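PKS (Streptomyces albus, PDB 4OQJ) probably catalyses chain elongation in oxazolomycin biosynthesis, as a ketosynthase domain of an "AT-less" type I polyketide synthase that condenses acyl groups carried on acyl carrier proteins. Local coordinates at residues A121-Q126 with V689-L694; T142-N147 with I165-D170. One frame throughout, in Å; residues are numbered along the deposited sequence.

Contact 1: A121-Q126 with V689-L694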
loop_
_atom_site.group_PDB
_atom_site.type_symbol
_atom_site.label_atom_id
_atom_site.label_comp_id
_atom_site.label_asym_id
_atom_site.label_seq_id
_atom_site.Cartn_x
_atom_site.Cartn_y
_atom_site.Cartn_z
ATOM N N ALA A 121 -11.525 -15.229 -14.052
ATOM C CA ALA A 121 -12.623 -14.904 -13.136
ATOM C C ALA A 121 -13.950 -14.747 -13.868
ATOM O O ALA A 121 -15.012 -15.008 -13.297
ATOM C CB ALA A 121 -12.312 -13.635 -12.360
ATOM N N GLY A 122 -13.886 -14.329 -15.131
ATOM C CA GLY A 122 -15.071 -14.176 -15.954
ATOM C C GLY A 122 -15.598 -12.746 -16.008
ATOM O O GLY A 122 -16.751 -12.546 -16.371
ATOM N N TYR A 123 -14.758 -11.762 -15.678
ATOM C CA TYR A 123 -15.178 -10.355 -15.667
ATOM C C TYR A 123 -14.404 -9.501 -16.669
ATOM O O TYR A 123 -13.175 -9.489 -16.679
ATOM C CB TYR A 123 -15.039 -9.760 -14.259
ATOM C CG TYR A 123 -16.128 -10.240 -13.332
ATOM C CD1 TYR A 123 -15.974 -11.418 -12.588
ATOM C CD2 TYR A 123 -17.328 -9.557 -13.239
ATOM C CE1 TYR A 123 -16.987 -11.876 -11.763
ATOM C CE2 TYR A 123 -18.351 -10.015 -12.433
ATOM C CZ TYR A 123 -18.174 -11.166 -11.694
ATOM O OH TYR A 123 -19.200 -11.600 -10.898
ATOM N N ASP A 124 -15.152 -8.830 -17.536
ATOM C CA ASP A 124 -14.629 -7.820 -18.452
ATOM C C ASP A 124 -14.834 -6.444 -17.808
ATOM O O ASP A 124 -15.957 -5.929 -17.770
ATOM C CB ASP A 124 -15.343 -7.903 -19.811
ATOM C CG ASP A 124 -14.942 -6.790 -20.763
ATOM O OD1 ASP A 124 -13.958 -6.062 -20.460
ATOM O OD2 ASP A 124 -15.611 -6.650 -21.823
ATOM N N PRO A 125 -13.761 -5.840 -17.283
ATOM C CA PRO A 125 -13.982 -4.566 -16.587
ATOM C C PRO A 125 -14.373 -3.404 -17.498
ATOM O O PRO A 125 -14.718 -2.332 -16.990
ATOM C CB PRO A 125 -12.627 -4.275 -15.924
ATOM C CG PRO A 125 -11.816 -5.510 -16.059
ATOM C CD PRO A 125 -12.351 -6.261 -17.239
ATOM N N GLN A 126 -14.332 -3.588 -18.817
ATOM C CA GLN A 126 -14.793 -2.526 -19.707
ATOM C C GLN A 126 -16.313 -2.420 -19.688
ATOM O O GLN A 126 -16.880 -1.469 -20.218
ATOM C CB GLN A 126 -14.307 -2.748 -21.141
ATOM C CG GLN A 126 -12.803 -2.727 -21.278
ATOM C CD GLN A 126 -12.360 -2.762 -22.728
ATOM O OE1 GLN A 126 -13.027 -3.349 -23.586
ATOM N NE2 GLN A 126 -11.237 -2.110 -23.015
ATOM N N VAL A 689 -26.413 -16.443 -13.817
ATOM C CA VAL A 689 -25.143 -16.529 -14.520
ATOM C C VAL A 689 -24.137 -17.309 -13.669
ATOM O O VAL A 689 -24.070 -17.117 -12.460
ATOM C CB VAL A 689 -24.602 -15.120 -14.829
ATOM C CG1 VAL A 689 -23.197 -15.185 -15.392
ATOM C CG2 VAL A 689 -25.547 -14.393 -15.781
ATOM N N ARG A 690 -23.379 -18.198 -14.302
ATOM C CA ARG A 690 -22.280 -18.888 -13.636
ATOM C C ARG A 690 -20.995 -18.684 -14.427
ATOM O O ARG A 690 -20.870 -19.167 -15.547
ATOM C CB ARG A 690 -22.577 -20.380 -13.501
ATOM C CG ARG A 690 -23.769 -20.700 -12.636
ATOM C CD ARG A 690 -23.425 -20.636 -11.161
ATOM N NE ARG A 690 -24.555 -21.067 -10.344
ATOM C CZ ARG A 690 -25.585 -20.289 -10.017
ATOM N NH1 ARG A 690 -26.568 -20.779 -9.275
ATOM N NH2 ARG A 690 -25.637 -19.026 -10.428
ATOM N N ARG A 691 -20.054 -17.943 -13.857
ATOM C CA ARG A 691 -18.764 -17.724 -14.502
ATOM C C ARG A 691 -17.811 -18.882 -14.222
ATOM O O ARG A 691 -17.675 -19.310 -13.075
ATOM C CB ARG A 691 -18.147 -16.410 -14.015
ATOM C CG ARG A 691 -18.817 -15.215 -14.609
ATOM C CD ARG A 691 -18.382 -13.960 -13.931
ATOM N NE ARG A 691 -18.861 -12.782 -14.638
ATOM C CZ ARG A 691 -20.093 -12.297 -14.537
ATOM N NH1 ARG A 691 -20.998 -12.894 -13.771
ATOM N NH2 ARG A 691 -20.417 -11.212 -15.218
ATOM N N VAL A 692 -17.141 -19.382 -15.259
ATOM C CA VAL A 692 -16.250 -20.541 -15.093
ATOM C C VAL A 692 -14.925 -20.310 -15.808
ATOM O O VAL A 692 -14.880 -19.579 -16.808
ATOM C CB VAL A 692 -16.897 -21.838 -15.626
ATOM C CG1 VAL A 692 -18.184 -22.146 -14.871
ATOM C CG2 VAL A 692 -17.199 -21.729 -17.131
ATOM N N PRO A 693 -13.847 -20.946 -15.320
ATOM C CA PRO A 693 -12.545 -20.825 -15.987
ATOM C C PRO A 693 -12.539 -21.367 -17.411
ATOM O O PRO A 693 -12.888 -22.523 -17.623
ATOM C CB PRO A 693 -11.611 -21.657 -15.093
ATOM C CG PRO A 693 -12.286 -21.728 -13.786
ATOM C CD PRO A 693 -13.752 -21.745 -14.086
ATOM N N LEU A 694 -12.153 -20.532 -18.372
ATOM C CA LEU A 694 -11.977 -20.956 -19.756
ATOM C C LEU A 694 -10.608 -20.460 -20.201
ATOM O O LEU A 694 -9.994 -19.677 -19.484
ATOM C CB LEU A 694 -13.074 -20.394 -20.648
ATOM C CG LEU A 694 -14.497 -20.830 -20.309
ATOM C CD1 LEU A 694 -15.490 -19.995 -21.072
ATOM C CD2 LEU A 694 -14.692 -22.295 -20.637
HETATM O O HOH W 1 -18.331 -9.414 -16.701
#

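Contact 2: T142-N147 with I165-D170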
loop_
_atom_site.group_PDB
_atom_site.type_symbol
_atom_site.label_atom_id
_atom_site.label_comp_id
_atom_site.label_asym_id
_atom_site.label_seq_id
_atom_site.Cartn_x
_atom_site.Cartn_y
_atom_site.Cartn_z
ATOM N N THR A 142 15.833 -3.671 -13.132
ATOM C CA THR A 142 17.154 -3.800 -13.728
ATOM C C THR A 142 17.098 -3.489 -15.230
ATOM O O THR A 142 18.128 -3.275 -15.853
ATOM C CB THR A 142 17.747 -5.212 -13.495
ATOM O OG1 THR A 142 16.769 -6.216 -13.806
ATOM C CG2 THR A 142 18.184 -5.373 -12.015
ATOM N N TYR A 143 15.896 -3.468 -15.807
ATOM C CA TYR A 143 15.722 -3.064 -17.217
ATOM C C TYR A 143 16.109 -1.603 -17.405
ATOM O O TYR A 143 16.790 -1.245 -18.355
ATOM C CB TYR A 143 14.275 -3.281 -17.649
ATOM C CG TYR A 143 13.991 -3.188 -19.133
ATOM C CD1 TYR A 143 14.338 -4.220 -19.995
ATOM C CD2 TYR A 143 13.317 -2.098 -19.661
ATOM C CE1 TYR A 143 14.042 -4.151 -21.342
ATOM C CE2 TYR A 143 13.014 -2.026 -21.002
ATOM C CZ TYR A 143 13.376 -3.055 -21.840
ATOM O OH TYR A 143 13.060 -2.982 -23.186
ATOM N N LEU A 144 15.673 -0.765 -16.471
ATOM C CA LEU A 144 16.001 0.645 -16.477
ATOM C C LEU A 144 17.490 0.852 -16.220
ATOM O O LEU A 144 18.151 1.628 -16.904
ATOM C CB LEU A 144 15.166 1.377 -15.421
ATOM C CG LEU A 144 15.501 2.841 -15.145
ATOM C CD1 LEU A 144 15.227 3.701 -16.359
ATOM C CD2 LEU A 144 14.710 3.330 -13.944
ATOM N N LEU A 145 18.021 0.147 -15.233
ATOM C CA LEU A 145 19.418 0.308 -14.858
ATOM C C LEU A 145 20.377 -0.219 -15.929
ATOM O O LEU A 145 21.386 0.416 -16.212
ATOM C CB LEU A 145 19.683 -0.398 -13.521
ATOM C CG LEU A 145 18.988 0.208 -12.299
ATOM C CD1 LEU A 145 19.155 -0.679 -11.050
ATOM C CD2 LEU A 145 19.533 1.597 -12.048
ATOM N N HIS A 146 20.074 -1.381 -16.509
ATOM C CA HIS A 146 20.957 -1.992 -17.515
ATOM C C HIS A 146 20.614 -1.535 -18.932
ATOM O O HIS A 146 21.375 -0.802 -19.555
ATOM C CB HIS A 146 20.884 -3.518 -17.467
ATOM C CG HIS A 146 21.293 -4.122 -16.156
ATOM N ND1 HIS A 146 21.381 -5.484 -15.967
ATOM C CD2 HIS A 146 21.632 -3.556 -14.972
ATOM C CE1 HIS A 146 21.757 -5.733 -14.726
ATOM N NE2 HIS A 146 21.916 -4.582 -14.102
ATOM N N ASN A 147 19.459 -1.970 -19.430
ATOM C CA ASN A 147 19.084 -1.743 -20.825
ATOM C C ASN A 147 18.878 -0.275 -21.198
ATOM O O ASN A 147 19.191 0.131 -22.315
ATOM C CB ASN A 147 17.810 -2.523 -21.145
ATOM C CG ASN A 147 17.994 -4.013 -20.989
ATOM O OD1 ASN A 147 18.148 -4.512 -19.877
ATOM N ND2 ASN A 147 17.975 -4.734 -22.103
ATOM N N ILE A 165 7.767 7.379 -16.463
ATOM C CA ILE A 165 6.388 6.878 -16.360
ATOM C C ILE A 165 6.250 5.488 -16.963
ATOM O O ILE A 165 5.225 4.847 -16.755
ATOM C CB ILE A 165 5.340 7.828 -17.017
ATOM C CG1 ILE A 165 5.548 7.932 -18.529
ATOM C CG2 ILE A 165 5.390 9.189 -16.346
ATOM C CD1 ILE A 165 4.574 8.879 -19.212
ATOM N N THR A 166 7.281 5.000 -17.666
ATOM C CA THR A 166 7.241 3.626 -18.173
ATOM C C THR A 166 8.069 2.657 -17.329
ATOM O O THR A 166 8.082 1.461 -17.609
ATOM C CB THR A 166 7.731 3.525 -19.643
ATOM O OG1 THR A 166 9.037 4.089 -19.773
ATOM C CG2 THR A 166 6.769 4.255 -20.589
ATOM N N ASN A 167 8.726 3.154 -16.279
ATOM C CA ASN A 167 9.646 2.312 -15.515
ATOM C C ASN A 167 9.612 2.426 -13.999
ATOM O O ASN A 167 10.058 1.503 -13.310
ATOM C CB ASN A 167 11.076 2.581 -15.979
ATOM C CG ASN A 167 11.403 1.835 -17.245
ATOM O OD1 ASN A 167 11.776 0.665 -17.204
ATOM N ND2 ASN A 167 11.230 2.498 -18.385
ATOM N N ASP A 168 9.119 3.531 -13.460
ATOM C CA ASP A 168 9.152 3.664 -12.009
ATOM C C ASP A 168 8.087 2.744 -11.383
ATOM O O ASP A 168 7.058 2.436 -12.003
ATOM C CB ASP A 168 8.967 5.121 -11.601
ATOM C CG ASP A 168 9.659 5.443 -10.280
ATOM O OD1 ASP A 168 10.466 4.608 -9.814
ATOM O OD2 ASP A 168 9.417 6.533 -9.727
ATOM N N LYS A 169 8.358 2.270 -10.171
ATOM C CA LYS A 169 7.490 1.290 -9.495
ATOM C C LYS A 169 6.046 1.767 -9.387
ATOM O O LYS A 169 5.111 0.966 -9.442
ATOM C CB LYS A 169 8.022 0.994 -8.086
ATOM C CG LYS A 169 9.416 0.410 -8.067
ATOM C CD LYS A 169 9.478 -0.892 -7.274
ATOM C CE LYS A 169 10.882 -1.455 -7.297
ATOM N NZ LYS A 169 11.027 -2.616 -6.390
ATOM N N ASP A 170 5.896 3.078 -9.223
ATOM C CA ASP A 170 4.604 3.736 -9.033
ATOM C C ASP A 170 3.591 3.413 -10.101
ATOM O O ASP A 170 2.396 3.599 -9.878
ATOM C CB ASP A 170 4.743 5.260 -9.032
ATOM C CG ASP A 170 5.721 5.763 -8.027
ATOM O OD1 ASP A 170 6.878 5.299 -8.051
ATOM O OD2 ASP A 170 5.334 6.641 -7.208
#

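Contact 1: A121-Q126 with V689-L694
A Schellman motif ends helix 105-121, and Arg-691, from the loop after helix 680-684, lies across the turn that follows it, stacked on Tyr-123 and bonded to Gly-122. Gly-122 is the C-prime residue, with positive phi (97°); Gly-122 N bonds to Glu-119 O and Tyr-123 N to Leu-118 O. With no side chain on Gly-122, segment 689-694 comes close, the Gly-122 and Arg-691 CA atoms being 5.3 Å apart. Arg-691 CB rests 3.5 Å from Ala-121 O. From there the arginine runs extended from CG to NE, crossing Tyr-123 at about a right angle. Arg-691 NE donates to Gly-122 O over 2.7 Å, with the N-H bent to 144°; the oxygen lies near the guanidinium plane, whereas the donor stands above the carbonyl plane. The bond at this edge and the ring at a face both restrict the rotation of the guanidinium. It lies flat on Tyr-123, planes 5° apart and centres 3.9 Å apart, a cation-pi stack in which NE sits over the ring centre. Arg-691 CD adds a CH-pi contact over the same face, 3.3 Å from Tyr-123 CE1. At the guanidinium edge a water accepts from Arg-691 NH2 at 3.1 Å and, weakly, from Asp-124 N. Asp-124 OD1 then closes an Asx turn with Gln-126 N. Hydrogen bonds to Asp-276 and Lys-266 tether Tyr-123 OH, at the far end of the ring that carries the arginine. Ala-121 and Tyr-123 pack on Ile-26 of strand 23-31, while in segment 689-694 Val-692 touches Ala-498 of helix 496-505 and Pro-693 reaches back to Arg-120 of helix 105-121.

Contact 2: T142-N147 with I165-D170
Asn-167, in the last, weakly bonded part of helix 157-167, meets Tyr-143 and Leu-144 of helix 142-147 through its amide oxygen. Along the second segment, Thr-166 OG1 bonds to Arg-162 O within its own helix. Asn-167 then turns its side chain toward helix 142-147, with CG beside its own backbone N (chi1 -81°). Asn-167 OD1 stands 3.9 Å from Leu-144 CB. The same oxygen lies at the edge of the Tyr-143 ring, 4.0 Å from Tyr-143 CD2, with ring and amide planes 16° apart and thus nearly coplanar. These are van der Waals contacts; the amide's polar partners lie beside the two segments, OD1 accepting from Asn-141 ND2 and ND2 donating to Leu-102 O. Asn-141 OD1 in turn receives Leu-144 N, so one asparagine links both sides of the contact. From Asp-168 on the segment is loop or turn, and Asp-168 points its side chain away from helix 142-147. Lys-169 N makes a weak bond to Asp-168 OD1, while Lys-169 NZ forms salt bridges to Asp-168 of the second subunit and Asp-170 of the second subunit. Asp-170 OD2 accepts from Ala-192 N of the second subunit. The contact thus forms part of the dimer interface, where Leu-145 also packs on Leu-145 of the second subunit. Within its own chain, Tyr-143 packs on Pro-105 and Arg-108 of helix 105-121, and Thr-166 touches Glu-99 and Leu-102 of helix 97-102.

Overall arrangement
From the N terminus the chain passes through strand 23-31 and helices 97-102 and 105-121 to reach the first segment of contact 1, then strand 132-138 and helix 142-147. Contact 2 closes a short, largely helical loop of 17 residues, returning at 165-170. Contact 1 closes only when the chain arrives at 689-694, near the end of its modelled part, with 562 residues between its segments, so the small loop lies wholly within the large one. The two do not touch: their centres are 33 Å apart and their nearest atoms about 18 Å. Contact 1 ties the loop after helix 680-684 to the ketosynthase core; contact 2 joins two helices at the dimer interface.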